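Local coordinates for serpin-ZX (Arabidopsis thaliana, PDB 3LE2), which inhibits serine and cysteine proteases, including metacaspase-9, as bait cleaved and held covalently by its target, and limits RD21A-driven programmed cell death, at residues I9-Q14 against F62-S67; G53-Q58 against L299-S304; S95-A100 against S142-E147; T165-A170 against L322-I327; F240-A245 against F364-P369. All blocks are in the same frame, centred on the assembly; numbering follows the deposited sequence. Where two conformers were deposited one is given.

How the contacts relate
Contacts 3 and 4 belong to the same sheet. Strands 93-103 and 167-176 are neighbours there, and Gly-99 O and Ala-170 N lie 2.9 Å apart. Contact 4 is backbone pairing between strands, whereas contact 3 packs a helix on the sheet through small side chains and one tryptophan. Contacts 1 and 2 share helix 54-63 and touch through Phe-62 and Leu-299. Both bring glutamine amides to main chain. Contacts 1, 3, 4 and 5 are buried, and contact 2 is partly exposed. Pro-302 also links contact 2 to Val-324 of contact 4. Contact 5 stands apart, its centre about 38 Å from those of contacts 2 and 4, and combines aromatic packing with a buried histidine.

Contact 1: residues I9-Q14 against F62-S67; sequences ISLQNQ and FLKFSS
Leu-11 meets Lys-64 through the near ends of both side chains. Leu-11 CB lies 3.6 Å from Lys-64 CG and 3.9 Å from Lys-64 CD, so the touch is between aliphatic carbons. The lysine chain bends at chi2 (-57°) and then runs straight. Its NZ makes a weak hydrogen bond to Ser-61 O, one turn back. One residue along, Gln-12 reaches across with an extended chain. Its CG comes within 3.3 Å of Leu-63 O. The contact joins helix 5-25 to the C-terminal end of helix 54-63 in the helical part of the serpin fold. Lys-64 leaves the helix with positive phi (72°), and the chain turns there toward helix 68-83. The amide of Gln-12 then arrives at the edge of the Phe-65 ring, and the two planes are 80° apart. Which amide atom is oxygen and which nitrogen is uncertain; with the group turned over, its end may donate to Leu-63 O. The atom modelled as OE1 is 3.6 Å from Phe-65 CE2. Phe-65 itself packs on helix 68-83, where its ring meets that of Phe-74. Lys-64 O accepts a hydrogen bond from Ser-8 OG of helix 5-25.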
# COMPACT_ATOMS: atom_id res chain seq x y z
N ILE A 9 12.27 -9.08 0.62
CA ILE A 9 10.87 -8.79 0.37
C ILE A 9 9.97 -9.46 1.39
O ILE A 9 9.00 -8.87 1.87
CB ILE A 9 10.44 -9.26 -1.03
CG1 ILE A 9 11.19 -8.47 -2.10
CG2 ILE A 9 8.93 -9.13 -1.21
CD1 ILE A 9 10.85 -8.90 -3.51
N SER A 10 10.30 -10.70 1.73
CA SER A 10 9.52 -11.44 2.71
C SER A 10 9.63 -10.79 4.10
O SER A 10 8.63 -10.65 4.80
CB SER A 10 9.93 -12.91 2.75
OG SER A 10 9.00 -13.68 3.50
N LEU A 11 10.84 -10.41 4.50
CA LEU A 11 11.00 -9.68 5.75
C LEU A 11 10.27 -8.32 5.73
O LEU A 11 9.58 -7.98 6.68
CB LEU A 11 12.48 -9.50 6.09
CG LEU A 11 13.23 -10.82 6.30
CD1 LEU A 11 14.72 -10.58 6.36
CD2 LEU A 11 12.75 -11.52 7.56
N GLN A 12 10.43 -7.56 4.64
CA GLN A 12 9.77 -6.26 4.51
C GLN A 12 8.27 -6.35 4.68
O GLN A 12 7.67 -5.52 5.36
CB GLN A 12 10.06 -5.62 3.15
CG GLN A 12 11.42 -5.01 2.99
CD GLN A 12 11.44 -3.95 1.89
OE1 GLN A 12 12.36 -3.14 1.81
NE2 GLN A 12 10.40 -3.95 1.06
N ASN A 13 7.66 -7.34 4.04
CA ASN A 13 6.21 -7.44 4.06
C ASN A 13 5.68 -7.69 5.46
O ASN A 13 4.58 -7.25 5.80
CB ASN A 13 5.72 -8.52 3.09
CG ASN A 13 5.99 -8.17 1.64
OD1 ASN A 13 6.22 -7.01 1.29
ND2 ASN A 13 5.98 -9.18 0.78
N GLN A 14 6.46 -8.41 6.28
CA GLN A 14 6.07 -8.66 7.67
C GLN A 14 6.11 -7.36 8.47
O GLN A 14 5.18 -7.04 9.21
CB GLN A 14 6.98 -9.70 8.34
CG GLN A 14 6.87 -9.69 9.86
CD GLN A 14 7.65 -10.81 10.55
OE1 GLN A 14 8.57 -11.39 9.97
NE2 GLN A 14 7.28 -11.11 11.79
N PHE A 62 15.85 -1.43 9.04
CA PHE A 62 14.39 -1.39 8.98
C PHE A 62 13.90 -1.94 7.65
O PHE A 62 12.84 -2.56 7.56
CB PHE A 62 13.89 0.04 9.18
CG PHE A 62 12.39 0.16 9.17
CD1 PHE A 62 11.66 0.04 10.35
CD2 PHE A 62 11.70 0.40 7.98
CE1 PHE A 62 10.27 0.15 10.34
CE2 PHE A 62 10.31 0.52 7.97
CZ PHE A 62 9.60 0.39 9.15
N LEU A 63 14.70 -1.72 6.61
CA LEU A 63 14.28 -2.01 5.25
C LEU A 63 14.79 -3.35 4.75
O LEU A 63 14.43 -3.77 3.65
CB LEU A 63 14.74 -0.88 4.32
CG LEU A 63 13.98 0.44 4.47
CD1 LEU A 63 14.62 1.53 3.60
CD2 LEU A 63 12.50 0.24 4.14
N LYS A 64 15.65 -3.99 5.55
CA LYS A 64 16.13 -5.37 5.32
C LYS A 64 17.09 -5.50 4.15
O LYS A 64 17.06 -6.49 3.42
CB LYS A 64 14.96 -6.35 5.14
CG LYS A 64 13.84 -6.22 6.18
CD LYS A 64 14.36 -6.39 7.61
CE LYS A 64 13.24 -6.15 8.62
NZ LYS A 64 13.68 -6.14 10.03
N PHE A 65 17.92 -4.49 3.96
CA PHE A 65 18.95 -4.52 2.93
C PHE A 65 20.21 -4.01 3.58
O PHE A 65 20.15 -3.21 4.51
CB PHE A 65 18.58 -3.63 1.74
CG PHE A 65 17.53 -4.22 0.83
CD1 PHE A 65 17.89 -4.98 -0.28
CD2 PHE A 65 16.18 -4.02 1.08
CE1 PHE A 65 16.93 -5.53 -1.13
CE2 PHE A 65 15.22 -4.56 0.23
CZ PHE A 65 15.59 -5.31 -0.87
N SER A 66 21.36 -4.47 3.08
CA SER A 66 22.64 -4.19 3.73
C SER A 66 23.26 -2.84 3.39
O SER A 66 23.97 -2.26 4.21
CB SER A 66 23.63 -5.32 3.45
OG SER A 66 23.35 -6.45 4.26
N SER A 67 23.00 -2.33 2.18
CA SER A 67 23.60 -1.06 1.77
C SER A 67 22.63 -0.15 1.02
O SER A 67 21.60 -0.61 0.49
CB SER A 67 24.84 -1.29 0.90
OG SER A 67 24.49 -1.73 -0.40

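Contact 2: residues G53-Q58 against L299-S304; sequences GATKDQ and LTSPFS
Gln-58 reaches from helix 54-63 to the short 3-10 turn 301-303, between two peripheral elements of the serpin fold. Its CB lies 3.8 Å from Ser-301 OG. CG is turned anti to the backbone N (chi1 -161°), which sends the chain toward the turn. There CG meets Leu-299 CD1 at 4.0 Å, and the two side chains run antiparallel alongside one another. CD lies 3.7 Å from Ser-301 OG. At the tip, the atom modelled as NE2 is 2.9 Å from both Ser-301 N and Ser-301 OG. The amide is probably turned over, which would put an oxygen in this place, where it may accept from the turn. The other terminal atom lies near the hydroxyl of Thr-300. Leu-299 continues inward onto Ile-59 and Phe-62 of the same helix. Pro-302 packs on Ile-59 as well and reaches Ile-47 of helix 37-49. The turn is closed by its own bonds: Phe-303 N donates to Thr-300 O, and Ser-304 N to Ser-301 O. One helical turn before Gln-58, Thr-55 flanks the serine. Its methyl CG2 and its CA both lie 3.3 Å from Ser-301 OG.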
# COMPACT_ATOMS: atom_id res chain seq x y z
N GLY A 53 25.97 7.02 9.07
CA GLY A 53 26.17 6.71 10.47
C GLY A 53 24.99 5.93 11.00
O GLY A 53 24.37 5.16 10.27
N ALA A 54 24.68 6.13 12.28
CA ALA A 54 23.65 5.37 12.96
C ALA A 54 22.29 5.56 12.30
O ALA A 54 21.38 4.75 12.49
CB ALA A 54 23.60 5.74 14.43
N THR A 55 22.14 6.64 11.53
CA THR A 55 20.89 6.89 10.84
C THR A 55 20.77 6.00 9.61
O THR A 55 19.77 5.28 9.45
CB THR A 55 20.72 8.39 10.46
OG1 THR A 55 20.64 9.16 11.66
CG2 THR A 55 19.44 8.61 9.66
N LYS A 56 21.77 6.04 8.73
CA LYS A 56 21.76 5.14 7.59
C LYS A 56 21.52 3.70 8.08
O LYS A 56 20.67 2.98 7.54
CB LYS A 56 23.07 5.24 6.81
CG LYS A 56 23.03 4.58 5.44
CD LYS A 56 24.35 4.75 4.68
CE LYS A 56 25.52 4.14 5.44
NZ LYS A 56 26.76 4.04 4.62
N ASP A 57 22.24 3.31 9.13
CA ASP A 57 22.16 1.94 9.63
C ASP A 57 20.78 1.59 10.16
O ASP A 57 20.29 0.48 9.94
CB ASP A 57 23.19 1.71 10.72
CG ASP A 57 24.60 1.68 10.18
OD1 ASP A 57 24.76 1.34 8.99
OD2 ASP A 57 25.53 2.00 10.95
N GLN A 58 20.16 2.52 10.86
CA GLN A 58 18.86 2.25 11.44
C GLN A 58 17.81 2.05 10.36
O GLN A 58 16.90 1.24 10.51
CB GLN A 58 18.44 3.37 12.39
CG GLN A 58 17.36 2.96 13.36
CD GLN A 58 16.87 4.14 14.17
OE1 GLN A 58 17.05 4.19 15.39
NE2 GLN A 58 16.24 5.11 13.49
N LEU A 299 11.84 3.64 14.31
CA LEU A 299 12.61 4.31 13.26
C LEU A 299 12.61 5.79 13.56
O LEU A 299 11.92 6.57 12.90
CB LEU A 299 12.05 4.02 11.85
CG LEU A 299 12.98 4.42 10.70
CD1 LEU A 299 14.39 3.90 10.92
CD2 LEU A 299 12.44 3.95 9.36
N THR A 300 13.40 6.16 14.56
CA THR A 300 13.39 7.50 15.15
C THR A 300 14.45 8.42 14.56
O THR A 300 14.26 9.63 14.53
CB THR A 300 13.65 7.41 16.67
OG1 THR A 300 14.61 6.37 16.93
CG2 THR A 300 12.36 7.10 17.42
N SER A 301 15.56 7.86 14.10
CA SER A 301 16.72 8.69 13.73
C SER A 301 16.50 9.68 12.57
O SER A 301 17.01 10.80 12.62
CB SER A 301 17.97 7.84 13.48
OG SER A 301 17.90 7.15 12.24
N PRO A 302 15.77 9.27 11.53
CA PRO A 302 15.52 10.22 10.44
C PRO A 302 14.79 11.49 10.88
O PRO A 302 14.93 12.51 10.22
CB PRO A 302 14.66 9.42 9.47
CG PRO A 302 15.06 7.97 9.74
CD PRO A 302 15.25 7.92 11.22
N PHE A 303 14.04 11.42 11.98
CA PHE A 303 13.20 12.53 12.44
C PHE A 303 13.77 13.27 13.66
O PHE A 303 13.12 14.15 14.22
CB PHE A 303 11.80 12.01 12.75
CG PHE A 303 11.29 11.07 11.71
CD1 PHE A 303 10.68 11.55 10.56
CD2 PHE A 303 11.48 9.70 11.84
CE1 PHE A 303 10.24 10.69 9.57
CE2 PHE A 303 11.04 8.83 10.86
CZ PHE A 303 10.42 9.32 9.72
N SER A 304 14.99 12.92 14.05
CA SER A 304 15.64 13.55 15.18
C SER A 304 16.82 14.37 14.69
O SER A 304 17.51 13.99 13.75
CB SER A 304 16.13 12.49 16.17
OG SER A 304 16.96 13.06 17.17

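Contact 3: residues S95-A100 against S142-E147; sequences SVANGA and SWAEKE
Asn-98 N donates a 3.0 Å hydrogen bond to a water molecule, and this water gives a weak bond to Glu-147 OE1 at 3.3 Å. The water thus links the sheet to the last residue of helix 129-147. This is the helix that lies across sheet A in the serpin fold. Here it runs roughly antiparallel to strand 93-103, with segment axes 7.8 Å apart and 145° between their directions. Several residues here are small, consistent with the close approach. Ala-97 CB points to the helix and meets Ala-144 CB at 4.3 Å. It also touches Glu-147 CB and the six-membered ring of Trp-143. The indole swings down from the helix with CG anti to the backbone N (chi1 171°), which brings its far rim to the strand. The rim also passes Gly-99, with Trp-143 CH2 3.7 Å from Gly-99 N. Trp-101 meets the same indole edge-to-face. Glu-147 bends back at chi2, and its CG lies 3.5 Å above one indole face, toward the rim. The side chain of Asn-98 goes to the other side of the sheet. There OD1 is hydrogen-bonded to Asn-171 ND2, and the chain packs on Val-42 and Ile-46 of helix 37-49. On the helix side, Trp-143 CH2 comes edge-on to within 3.3 Å of Asn-98 N.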
# COMPACT_ATOMS: atom_id res chain seq x y z
N SER A 95 -0.47 5.13 -11.08
CA SER A 95 0.13 6.43 -11.22
C SER A 95 0.82 6.78 -9.90
O SER A 95 0.25 6.61 -8.82
CB SER A 95 -0.93 7.47 -11.58
OG SER A 95 -0.32 8.72 -11.82
N VAL A 96 2.05 7.27 -10.00
CA VAL A 96 2.89 7.52 -8.83
C VAL A 96 3.27 8.99 -8.72
O VAL A 96 3.57 9.64 -9.72
CB VAL A 96 4.19 6.72 -8.92
CG1 VAL A 96 5.17 7.18 -7.85
CG2 VAL A 96 3.91 5.22 -8.85
N ALA A 97 3.24 9.51 -7.50
CA ALA A 97 3.74 10.85 -7.23
C ALA A 97 4.80 10.74 -6.15
O ALA A 97 4.54 10.21 -5.06
CB ALA A 97 2.61 11.77 -6.78
N ASN A 98 5.98 11.25 -6.44
CA ASN A 98 7.10 11.08 -5.54
C ASN A 98 8.05 12.27 -5.53
O ASN A 98 8.70 12.58 -6.54
CB ASN A 98 7.82 9.78 -5.91
CG ASN A 98 8.79 9.36 -4.87
OD1 ASN A 98 8.52 9.49 -3.67
ND2 ASN A 98 9.94 8.88 -5.29
N GLY A 99 8.12 12.97 -4.41
CA GLY A 99 8.89 14.20 -4.37
C GLY A 99 9.37 14.62 -3.00
O GLY A 99 8.83 14.20 -1.97
N ALA A 100 10.41 15.46 -2.99
CA ALA A 100 10.94 16.03 -1.76
C ALA A 100 11.04 17.55 -1.88
O ALA A 100 11.44 18.08 -2.90
CB ALA A 100 12.30 15.44 -1.45
N SER A 142 -0.96 20.65 -6.08
CA SER A 142 -1.15 20.82 -7.52
C SER A 142 -0.16 19.94 -8.28
O SER A 142 -0.51 19.30 -9.27
CB SER A 142 -0.95 22.29 -7.93
OG SER A 142 -2.00 23.12 -7.45
N TRP A 143 1.08 19.92 -7.80
CA TRP A 143 2.10 19.07 -8.37
C TRP A 143 1.70 17.58 -8.37
O TRP A 143 1.81 16.90 -9.39
CB TRP A 143 3.42 19.27 -7.63
CG TRP A 143 4.45 18.28 -8.02
CD1 TRP A 143 5.35 18.38 -9.05
CD2 TRP A 143 4.69 17.01 -7.40
NE1 TRP A 143 6.13 17.26 -9.10
CE2 TRP A 143 5.76 16.41 -8.10
CE3 TRP A 143 4.12 16.34 -6.32
CZ2 TRP A 143 6.26 15.15 -7.75
CZ3 TRP A 143 4.62 15.10 -5.97
CH2 TRP A 143 5.68 14.52 -6.68
N ALA A 144 1.25 17.07 -7.23
CA ALA A 144 0.84 15.67 -7.14
C ALA A 144 -0.33 15.39 -8.06
O ALA A 144 -0.43 14.30 -8.64
CB ALA A 144 0.49 15.30 -5.71
N GLU A 145 -1.23 16.36 -8.20
CA GLU A 145 -2.38 16.21 -9.08
C GLU A 145 -1.91 16.12 -10.52
O GLU A 145 -2.43 15.32 -11.31
CB GLU A 145 -3.35 17.39 -8.91
CG GLU A 145 -4.66 17.24 -9.68
CD GLU A 145 -5.58 18.45 -9.52
OE1 GLU A 145 -5.21 19.41 -8.81
OE2 GLU A 145 -6.69 18.43 -10.10
N LYS A 146 -0.91 16.93 -10.86
CA LYS A 146 -0.33 16.93 -12.20
C LYS A 146 0.35 15.59 -12.50
O LYS A 146 0.22 15.06 -13.60
CB LYS A 146 0.67 18.08 -12.35
CG LYS A 146 1.27 18.23 -13.75
CD LYS A 146 2.22 19.43 -13.82
CE LYS A 146 2.81 19.60 -15.22
NZ LYS A 146 3.75 20.76 -15.31
N GLU A 147 1.06 15.05 -11.52
CA GLU A 147 1.79 13.80 -11.70
C GLU A 147 0.84 12.62 -11.86
O GLU A 147 1.16 11.66 -12.57
CB GLU A 147 2.75 13.54 -10.53
CG GLU A 147 4.01 14.37 -10.55
CD GLU A 147 4.95 14.02 -11.70
OE1 GLU A 147 5.35 12.84 -11.82
OE2 GLU A 147 5.30 14.93 -12.49
O HOH W 1 7.08 11.78 -9.16

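Contact 4: residues T165-A170 against L322-I327; sequences TKLIFA and LCVSNI
The two segments run into a parallel strand pair, with bridges Ile-168 to Asn-326 and Phe-169 to Ile-327 and a hydrogen bond from Phe-169 N to Asn-326 O, 3.0 Å. They belong to strands 167-176 and 326-335 of serpin sheet A. In this native, stressed form the two strands are direct neighbours. In the serpin mechanism the cleaved reactive center loop inserts between them as a new strand. Before the strands pair, Ser-325 makes several bonds. Leu-167 O accepts a 2.7 Å bond from Ser-325 N, which lies in the carbonyl plane, and a weak one from Asn-326 N. Ser-325 OG answers from its side. Two successive backbone N-H groups donate to it, Lys-166 N at 3.1 Å and Leu-167 N at 3.0 Å. The second bond is almost straight, at 179°. The hydroxyl stands beside its own backbone N (chi1 -51°), and from there it faces Leu-167. Phe-169 and Ile-327 point to one side of the sheet. Val-324 CG2 lies 3.9 Å from Phe-169 CE2, and Val-324 CG1 the same distance from Phe-169 CD2, both at the ring edge. Val-324 CG2 also meets Leu-167 CD2, and the ring packs on helix 37-49. Ile-168 and Asn-326 point to the opposite side. A water lies between Asn-326 OD1 and Thr-165 OG1, and Thr-165 OG1 is also hydrogen-bonded to Asp-162 N. Asn-326 ND2 bonds Asp-289 OD2, and Asp-289 OD1 takes the N-H of Ile-327.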
# COMPACT_ATOMS: atom_id res chain seq x y z
N THR A 165 8.68 24.19 9.12
CA THR A 165 8.88 23.03 8.26
C THR A 165 10.19 23.16 7.48
O THR A 165 10.44 24.18 6.85
CB THR A 165 7.72 22.84 7.27
OG1 THR A 165 6.54 22.50 8.00
CG2 THR A 165 8.05 21.73 6.30
N LYS A 166 11.01 22.12 7.53
CA LYS A 166 12.32 22.16 6.88
C LYS A 166 12.42 21.18 5.74
O LYS A 166 12.90 21.54 4.66
CB LYS A 166 13.43 21.89 7.90
CG LYS A 166 13.52 22.95 8.99
CD LYS A 166 13.80 24.34 8.41
CE LYS A 166 13.82 25.41 9.50
NZ LYS A 166 13.78 26.80 8.94
N LEU A 167 11.97 19.94 5.96
CA LEU A 167 12.10 18.89 4.96
C LEU A 167 10.91 17.95 4.95
O LEU A 167 10.59 17.31 5.96
CB LEU A 167 13.39 18.08 5.17
CG LEU A 167 13.63 16.89 4.24
CD1 LEU A 167 13.82 17.30 2.79
CD2 LEU A 167 14.82 16.11 4.73
N ILE A 168 10.24 17.85 3.80
CA ILE A 168 9.09 16.97 3.66
C ILE A 168 9.19 16.06 2.44
O ILE A 168 9.87 16.37 1.46
CB ILE A 168 7.77 17.77 3.56
CG1 ILE A 168 7.74 18.57 2.25
CG2 ILE A 168 7.59 18.65 4.79
CD1 ILE A 168 6.41 19.24 1.96
N PHE A 169 8.49 14.94 2.51
CA PHE A 169 8.34 14.07 1.37
C PHE A 169 6.86 13.94 1.08
O PHE A 169 6.04 13.84 1.99
CB PHE A 169 8.99 12.72 1.64
CG PHE A 169 10.48 12.80 1.75
CD1 PHE A 169 11.28 12.70 0.61
CD2 PHE A 169 11.09 13.02 2.97
CE1 PHE A 169 12.65 12.79 0.71
CE2 PHE A 169 12.45 13.12 3.07
CZ PHE A 169 13.24 13.00 1.94
N ALA A 170 6.49 13.98 -0.19
CA ALA A 170 5.10 13.80 -0.54
C ALA A 170 5.04 12.65 -1.51
O ALA A 170 5.73 12.65 -2.52
CB ALA A 170 4.51 15.07 -1.15
N LEU A 322 19.71 18.60 10.73
CA LEU A 322 18.68 18.53 9.70
C LEU A 322 18.01 17.18 9.76
O LEU A 322 18.68 16.15 9.73
CB LEU A 322 19.26 18.70 8.30
CG LEU A 322 18.23 18.31 7.25
CD1 LEU A 322 17.06 19.28 7.30
CD2 LEU A 322 18.82 18.24 5.85
N CYS A 323 16.69 17.18 9.85
CA CYS A 323 15.97 15.92 9.84
C CYS A 323 14.70 16.05 9.03
O CYS A 323 14.35 17.13 8.58
CB CYS A 323 15.66 15.50 11.27
SG CYS A 323 14.61 16.65 12.17
N VAL A 324 14.01 14.93 8.84
CA VAL A 324 12.75 14.93 8.11
C VAL A 324 11.63 15.47 8.98
O VAL A 324 11.44 15.02 10.12
CB VAL A 324 12.39 13.50 7.65
CG1 VAL A 324 11.07 13.50 6.88
CG2 VAL A 324 13.52 12.91 6.82
N SER A 325 10.90 16.45 8.45
CA SER A 325 9.77 17.05 9.16
C SER A 325 8.52 16.17 9.02
O SER A 325 7.81 15.92 9.99
CB SER A 325 9.49 18.45 8.62
OG SER A 325 10.66 19.26 8.59
N ASN A 326 8.26 15.72 7.80
CA ASN A 326 7.05 14.98 7.51
C ASN A 326 7.25 14.05 6.34
O ASN A 326 8.05 14.31 5.43
CB ASN A 326 5.90 15.91 7.11
CG ASN A 326 5.80 17.16 7.97
OD1 ASN A 326 6.56 18.11 7.79
ND2 ASN A 326 4.83 17.17 8.87
N ILE A 327 6.49 12.96 6.37
CA ILE A 327 6.38 12.10 5.21
C ILE A 327 4.90 11.94 4.91
O ILE A 327 4.20 11.14 5.53
CB ILE A 327 7.04 10.73 5.43
CG1 ILE A 327 8.53 10.90 5.74
CG2 ILE A 327 6.84 9.83 4.20
CD1 ILE A 327 9.20 9.62 6.25
O HOH W 2 5.97 20.15 9.17

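Contact 5: residues F240-A245 against F364-P369; sequences FYLPDA and FVADHP
Two rings take the two methyls of Leu-242, each on a face. Its CD2 sits over the centre of the Phe-364 ring, 3.9 Å from the centroid and 9° off the normal. Its CD1 lies over the His-368 ring, also 3.9 Å from the centroid but displaced toward the rim. Both are CH-pi contacts. In the serpin fold they join the end of strand 236-243, in sheet B, to strand 361-365, which begins within the last residues of the reactive center loop region, and to the turn after it. Leu-242 CG is anti to the backbone N (chi1 -173°), and its branches then part between phenyl and imidazole. Ala-366 centres an inverse gamma turn, and its CB closes on CD1 at 4.0 Å. The imidazole is held at its edge by two bonds. NE2 donates to Pro-243 O at 2.8 Å, with an angle of 168°. ND1 donates to Asp-367 OD1 at 2.6 Å. Both partners lie in the ring plane, which fixes its rotation. Two donors on one imidazole would be consistent with a protonated ring, and the nearby carboxylate could favour this, though the charge is not seen. At the other end, Phe-240 CB rests 3.7 Å from Phe-364 CZ.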
# COMPACT_ATOMS: atom_id res chain seq x y z
N PHE A 240 -8.28 -10.85 0.60
CA PHE A 240 -9.17 -10.50 1.70
C PHE A 240 -8.93 -11.48 2.83
O PHE A 240 -9.00 -12.69 2.62
CB PHE A 240 -10.63 -10.61 1.26
CG PHE A 240 -11.00 -9.70 0.11
CD1 PHE A 240 -11.83 -8.61 0.32
CD2 PHE A 240 -10.52 -9.94 -1.17
CE1 PHE A 240 -12.17 -7.78 -0.72
CE2 PHE A 240 -10.85 -9.11 -2.21
CZ PHE A 240 -11.68 -8.02 -1.99
N TYR A 241 -8.63 -10.95 4.01
CA TYR A 241 -8.39 -11.77 5.19
C TYR A 241 -9.53 -11.55 6.16
O TYR A 241 -9.62 -10.51 6.81
CB TYR A 241 -7.04 -11.44 5.83
CG TYR A 241 -5.90 -11.51 4.84
CD1 TYR A 241 -5.01 -12.59 4.82
CD2 TYR A 241 -5.72 -10.49 3.91
CE1 TYR A 241 -3.96 -12.64 3.90
CE2 TYR A 241 -4.69 -10.53 2.99
CZ TYR A 241 -3.81 -11.60 2.98
OH TYR A 241 -2.80 -11.60 2.05
N LEU A 242 -10.39 -12.57 6.26
CA LEU A 242 -11.65 -12.49 6.96
C LEU A 242 -11.69 -13.34 8.24
O LEU A 242 -11.77 -14.55 8.18
CB LEU A 242 -12.76 -12.93 6.01
CG LEU A 242 -14.22 -12.79 6.43
CD1 LEU A 242 -14.59 -11.33 6.56
CD2 LEU A 242 -15.13 -13.49 5.42
N PRO A 243 -11.64 -12.68 9.41
CA PRO A 243 -11.76 -13.42 10.68
C PRO A 243 -13.08 -14.15 10.73
O PRO A 243 -14.05 -13.68 10.13
CB PRO A 243 -11.78 -12.30 11.73
CG PRO A 243 -11.22 -11.11 11.05
CD PRO A 243 -11.60 -11.23 9.62
N ASP A 244 -13.14 -15.29 11.42
CA ASP A 244 -14.41 -15.97 11.62
C ASP A 244 -15.34 -15.09 12.46
O ASP A 244 -16.52 -14.97 12.16
CB ASP A 244 -14.20 -17.33 12.31
CG ASP A 244 -13.43 -18.32 11.44
OD1 ASP A 244 -13.24 -18.04 10.24
OD2 ASP A 244 -13.01 -19.38 11.95
N ALA A 245 -14.79 -14.48 13.50
CA ALA A 245 -15.58 -13.63 14.40
C ALA A 245 -15.78 -12.19 13.88
O ALA A 245 -14.85 -11.58 13.33
CB ALA A 245 -14.95 -13.61 15.81
N PHE A 364 -17.69 -17.68 1.94
CA PHE A 364 -16.87 -16.52 2.22
C PHE A 364 -17.83 -15.33 2.21
O PHE A 364 -18.16 -14.79 1.15
CB PHE A 364 -15.76 -16.37 1.19
CG PHE A 364 -14.73 -15.34 1.56
CD1 PHE A 364 -13.57 -15.69 2.23
CD2 PHE A 364 -14.94 -14.00 1.25
CE1 PHE A 364 -12.63 -14.74 2.59
CE2 PHE A 364 -14.01 -13.03 1.59
CZ PHE A 364 -12.85 -13.41 2.27
N VAL A 365 -18.31 -14.95 3.38
CA VAL A 365 -19.29 -13.86 3.49
C VAL A 365 -18.70 -12.72 4.30
O VAL A 365 -18.59 -12.79 5.52
CB VAL A 365 -20.61 -14.35 4.12
CG1 VAL A 365 -21.58 -13.18 4.34
CG2 VAL A 365 -21.23 -15.43 3.24
N ALA A 366 -18.29 -11.66 3.61
CA ALA A 366 -17.52 -10.62 4.25
C ALA A 366 -18.44 -9.53 4.78
O ALA A 366 -18.39 -8.37 4.34
CB ALA A 366 -16.51 -10.04 3.28
N ASP A 367 -19.29 -9.90 5.72
CA ASP A 367 -20.25 -8.97 6.29
C ASP A 367 -19.72 -8.40 7.59
O ASP A 367 -20.49 -7.99 8.46
CB ASP A 367 -21.58 -9.68 6.52
CG ASP A 367 -21.47 -10.80 7.53
OD1 ASP A 367 -20.34 -11.13 7.94
OD2 ASP A 367 -22.52 -11.35 7.92
N HIS A 368 -18.40 -8.41 7.74
CA HIS A 368 -17.77 -7.80 8.90
C HIS A 368 -16.33 -7.44 8.53
O HIS A 368 -15.88 -7.81 7.45
CB HIS A 368 -17.84 -8.73 10.12
CG HIS A 368 -17.34 -10.11 9.85
ND1 HIS A 368 -18.08 -11.04 9.14
CD2 HIS A 368 -16.19 -10.74 10.20
CE1 HIS A 368 -17.40 -12.17 9.06
NE2 HIS A 368 -16.25 -12.02 9.70
N PRO A 369 -15.63 -6.69 9.39
CA PRO A 369 -14.30 -6.17 9.04
C PRO A 369 -13.25 -7.22 8.66
O PRO A 369 -13.11 -8.25 9.30
CB PRO A 369 -13.88 -5.41 10.30
CG PRO A 369 -15.19 -4.93 10.86
CD PRO A 369 -16.13 -6.09 10.64